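Side-chain contacts in type-2 restriction enzyme NlaIV (Neisseria lactamica, PDB 6QM2), which cuts double-stranded DNA as a type II restriction endonuclease, recognising 5'-GGNNCC-3' and cleaving after the third nucleotide: residues Lys6-Ala9 with Gln10-Phe13; Pro174-Trp177 with Tyr178-Asn181. One frame throughout, in Å; residues are numbered along the deposited sequence.

How the interactions relate
Interaction 1 (6-9 with 10-13) starts helix 9-18 near the N-terminus, and interaction 2 (174-177 with 178-181) comes much later, in the loop between strand 168-172 and helix 191-204. Their centres lie 24 Å apart and their nearest atoms about 10 Å, so they do not touch. What they share is strand 138-147 of the five-stranded mixed sheet: Phe-13 packs on Leu-143 and Leu-145, whereas Trp-177 and Tyr-178 meet Trp-144. As neighbouring residues on a strand point to opposite sides, this is consistent with the two contacts covering opposite faces of the central sheet of this PD-(D/E)XK clan nuclease.

Interaction 1. Residues Lys6-Ala9 with Gln10-Phe13; sequences KLTA and QQIF
Leu-7 reaches forward to two residues of the helix that follows. Its CB lies 4.1 Å from CG1 of Ile-12, an apolar link between the residue before the N-cap and the fourth residue after it, which is the spacing of a hydrophobic staple. Its CG also packs against Gln-11, 3.8 Å from CB of that residue.

Thr-8 holds the N-cap position, yet its own side chain caps nothing: OG1 is hydrogen-bonded to Glu-87. The bond runs the other way, from Thr-8 N to Gln-11 OE1 at 3.0 Å, with an N-H...O angle of 154°. The donor lies in the carbonyl plane, on a lone pair, so one half of a capping box is formed. Gln-11 can do this because its CG stands beside the backbone N (chi1 -74°) and the chain is extended beyond it, which carries the amide back past Thr-8. There CG2 of Thr-8 meets Gln-11 CG at 3.6 Å, the two side chains crossing at about a right angle. Thr-8 O accepts Ile-12 N at 3.0 Å, and Ala-9 O accepts Phe-13 N at 2.9 Å; these bonds start the helix.

Around this helix start, Ile-12 packs on Trp-57 and Leu-58 of helix 44-60, while Ala-9 and Phe-13 face strand 124-132 and Phe-13 also reaches strand 138-147.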
loop_
_atom_site.group_PDB
_atom_site.type_symbol
_atom_site.label_atom_id
_atom_site.label_comp_id
_atom_site.label_asym_id
_atom_site.label_seq_id
_atom_site.Cartn_x
_atom_site.Cartn_y
_atom_site.Cartn_z
ATOM N N LYS A 6 2.666 -14.608 -31.815
ATOM C CA LYS A 6 2.344 -15.494 -30.680
ATOM C C LYS A 6 3.638 -16.044 -30.088
ATOM O O LYS A 6 4.421 -16.667 -30.805
ATOM C CB LYS A 6 1.477 -16.683 -31.117
ATOM C CG LYS A 6 -0.025 -16.463 -31.043
ATOM C CD LYS A 6 -0.754 -17.793 -31.183
ATOM C CE LYS A 6 -2.264 -17.616 -31.216
ATOM N NZ LYS A 6 -2.990 -18.908 -31.049
ATOM N N LEU A 7 3.850 -15.828 -28.790
ATOM C CA LEU A 7 5.025 -16.356 -28.087
ATOM C C LEU A 7 4.659 -17.349 -26.979
ATOM O O LEU A 7 3.512 -17.416 -26.521
ATOM C CB LEU A 7 5.883 -15.208 -27.525
ATOM C CG LEU A 7 7.169 -14.885 -28.299
ATOM C CD1 LEU A 7 6.872 -14.582 -29.760
ATOM C CD2 LEU A 7 7.929 -13.728 -27.659
ATOM N N THR A 8 5.664 -18.127 -26.583
ATOM C CA THR A 8 5.579 -19.029 -25.438
ATOM C C THR A 8 6.368 -18.443 -24.255
ATOM O O THR A 8 7.159 -17.509 -24.423
ATOM C CB THR A 8 6.060 -20.462 -25.790
ATOM O OG1 THR A 8 5.727 -21.352 -24.720
ATOM C CG2 THR A 8 7.565 -20.543 -26.043
ATOM N N ALA A 9 6.134 -18.993 -23.065
ATOM C CA ALA A 9 6.752 -18.509 -21.827
ATOM C C ALA A 9 8.284 -18.536 -21.853
ATOM O O ALA A 9 8.927 -17.632 -21.319
ATOM C CB ALA A 9 6.238 -19.310 -20.641
ATOM N N GLN A 10 8.855 -19.570 -22.469
ATOM C CA GLN A 10 10.313 -19.697 -22.608
ATOM C C GLN A 10 10.893 -18.653 -23.575
ATOM O O GLN A 10 11.998 -18.152 -23.357
ATOM C CB GLN A 10 10.685 -21.118 -23.060
ATOM C CG GLN A 10 12.180 -21.426 -23.101
ATOM C CD GLN A 10 12.821 -21.495 -21.728
ATOM O OE1 GLN A 10 12.359 -22.224 -20.851
ATOM N NE2 GLN A 10 13.905 -20.753 -21.542
ATOM N N GLN A 11 10.153 -18.336 -24.636
ATOM C CA GLN A 11 10.553 -17.288 -25.580
ATOM C C GLN A 11 10.512 -15.909 -24.911
ATOM O O GLN A 11 11.401 -15.089 -25.137
ATOM C CB GLN A 11 9.670 -17.300 -26.836
ATOM C CG GLN A 11 9.952 -18.457 -27.790
ATOM C CD GLN A 11 8.937 -18.563 -28.923
ATOM O OE1 GLN A 11 7.726 -18.454 -28.715
ATOM N NE2 GLN A 11 9.432 -18.789 -30.134
ATOM N N ILE A 12 9.485 -15.672 -24.088
ATOM C CA ILE A 12 9.362 -14.429 -23.307
ATOM C C ILE A 12 10.493 -14.315 -22.279
ATOM O O ILE A 12 11.087 -13.248 -22.131
ATOM C CB ILE A 12 7.983 -14.322 -22.604
ATOM C CG1 ILE A 12 6.874 -14.145 -23.646
ATOM C CG2 ILE A 12 7.945 -13.149 -21.626
ATOM C CD1 ILE A 12 5.477 -14.404 -23.119
ATOM N N PHE A 13 10.772 -15.411 -21.575
ATOM C CA PHE A 13 11.889 -15.476 -20.629
ATOM C C PHE A 13 13.203 -15.117 -21.320
ATOM O O PHE A 13 13.903 -14.203 -20.886
ATOM C CB PHE A 13 11.971 -16.874 -19.998
ATOM C CG PHE A 13 13.118 -17.051 -19.031
ATOM C CD1 PHE A 13 13.196 -16.286 -17.870
ATOM C CD2 PHE A 13 14.110 -18.005 -19.267
ATOM C CE1 PHE A 13 14.245 -16.457 -16.975
ATOM C CE2 PHE A 13 15.160 -18.180 -18.373
ATOM C CZ PHE A 13 15.227 -17.404 -17.226
#

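Interaction 2. Residues Pro174-Trp177 with Tyr178-Asn181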
loop_
_atom_site.group_PDB
_atom_site.type_symbol
_atom_site.label_atom_id
_atom_site.label_comp_id
_atom_site.label_asym_id
_atom_site.label_seq_id
_atom_site.Cartn_x
_atom_site.Cartn_y
_atom_site.Cartn_z
ATOM N N PRO A 174 5.940 -20.692 -1.034
ATOM C CA PRO A 174 7.111 -21.124 -1.785
ATOM C C PRO A 174 8.312 -21.385 -0.892
ATOM O O PRO A 174 8.407 -20.820 0.192
ATOM C CB PRO A 174 7.390 -19.934 -2.708
ATOM C CG PRO A 174 6.911 -18.759 -1.935
ATOM C CD PRO A 174 5.719 -19.239 -1.156
ATOM N N GLY A 175 9.213 -22.243 -1.359
ATOM C CA GLY A 175 10.508 -22.455 -0.723
ATOM C C GLY A 175 11.565 -21.537 -1.314
ATOM O O GLY A 175 11.261 -20.665 -2.131
ATOM N N VAL A 176 12.807 -21.735 -0.880
ATOM C CA VAL A 176 13.961 -20.997 -1.395
ATOM C C VAL A 176 14.716 -21.918 -2.356
ATOM O O VAL A 176 15.677 -22.598 -1.987
ATOM C CB VAL A 176 14.869 -20.483 -0.257
ATOM C CG1 VAL A 176 16.006 -19.648 -0.826
ATOM C CG2 VAL A 176 14.054 -19.661 0.736
ATOM N N TRP A 177 14.231 -21.931 -3.592
ATOM C CA TRP A 177 14.745 -22.786 -4.668
ATOM C C TRP A 177 16.145 -22.375 -5.150
ATOM O O TRP A 177 16.940 -23.227 -5.551
ATOM C CB TRP A 177 13.752 -22.791 -5.852
ATOM C CG TRP A 177 13.657 -21.473 -6.582
ATOM C CD1 TRP A 177 14.421 -21.072 -7.638
ATOM C CD2 TRP A 177 12.767 -20.379 -6.294
ATOM N NE1 TRP A 177 14.066 -19.806 -8.027
ATOM C CE2 TRP A 177 13.053 -19.355 -7.221
ATOM C CE3 TRP A 177 11.754 -20.169 -5.346
ATOM C CZ2 TRP A 177 12.364 -18.132 -7.230
ATOM C CZ3 TRP A 177 11.069 -18.951 -5.353
ATOM C CH2 TRP A 177 11.379 -17.951 -6.292
ATOM N N TYR A 178 16.424 -21.070 -5.110
ATOM C CA TYR A 178 17.667 -20.495 -5.662
ATOM C C TYR A 178 18.942 -20.700 -4.832
ATOM O O TYR A 178 20.039 -20.632 -5.389
ATOM C CB TYR A 178 17.498 -18.990 -5.982
ATOM C CG TYR A 178 16.963 -18.122 -4.853
ATOM C CD1 TYR A 178 17.774 -17.753 -3.776
ATOM C CD2 TYR A 178 15.646 -17.655 -4.871
ATOM C CE1 TYR A 178 17.285 -16.957 -2.748
ATOM C CE2 TYR A 178 15.148 -16.860 -3.846
ATOM C CZ TYR A 178 15.969 -16.511 -2.789
ATOM O OH TYR A 178 15.480 -15.724 -1.773
ATOM N N SER A 179 18.794 -20.947 -3.529
ATOM C CA SER A 179 19.932 -21.046 -2.612
ATOM C C SER A 179 20.830 -22.243 -2.921
ATOM O O SER A 179 20.346 -23.372 -3.036
ATOM C CB SER A 179 19.442 -21.144 -1.163
ATOM O OG SER A 179 18.635 -22.293 -0.968
ATOM N N ILE A 180 22.131 -21.982 -3.061
ATOM C CA ILE A 180 23.141 -23.043 -3.255
ATOM C C ILE A 180 23.379 -23.858 -1.965
ATOM O O ILE A 180 23.842 -25.001 -2.028
ATOM C CB ILE A 180 24.479 -22.459 -3.799
ATOM C CG1 ILE A 180 25.355 -23.568 -4.409
ATOM C CG2 ILE A 180 25.238 -21.679 -2.723
ATOM C CD1 ILE A 180 26.541 -23.053 -5.198
ATOM N N ASN A 181 23.074 -23.253 -0.810
ATOM C CA ASN A 181 23.022 -23.947 0.487
ATOM C C ASN A 181 22.060 -25.144 0.451
ATOM O O ASN A 181 20.844 -24.961 0.339
ATOM C CB ASN A 181 22.587 -22.962 1.588
ATOM C CG ASN A 181 22.351 -23.635 2.932
ATOM O OD1 ASN A 181 23.174 -24.419 3.401
ATOM N ND2 ASN A 181 21.220 -23.323 3.558
#
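The backbone doubles back between Val-176 and Ser-179, whose CA atoms are 6.1 Å apart. Trp-177 and Tyr-178, the two central residues, both have right-handed helical backbone angles, close to those of a type I beta turn. In one of the two conformers deposited for Ser-179, OG lies 3.1 Å from Val-176 O and donates to it from above the carbonyl plane, so this bond across the turn is doubtful and may hold for only part of the molecules.

Two neighbours pack against the ring of Tyr-178 in different ways. Over one face sits CG1 of Val-176, 3.8 Å from the ring centroid and 23° off the ring normal, a CH-pi contact; the methyl is displaced toward the rim, and its closest ring atom is CE1 of Tyr-178 at 3.5 Å. At the edge of the same ring lies the indole of Trp-177. The pair is T-shaped, with the edge of Tyr-178 directed at the face of Trp-177, the planes at 79° and the centroid of the tyrosine ring 5.4 Å from that of the six-membered indole ring. CD2 of Tyr-178 makes the approach, 3.9 Å from CE2 of Trp-177. Placing CG of Tyr-178 between the backbone N and the carbonyl carbon (chi1 52°) turns its ring back toward Val-176 and Trp-177.

The aromatic pair continues into the central sheet. Trp-144 of strand 138-147 meets Trp-177 edge-to-face and also meets the ring of Tyr-178, the two planes only slightly inclined, and Arg-96, just past strand 88-95, makes a cation-pi contact with Tyr-178. The turn is thereby packed against the sheet by its rings, within the long loop from strand 168-172 to helix 191-204.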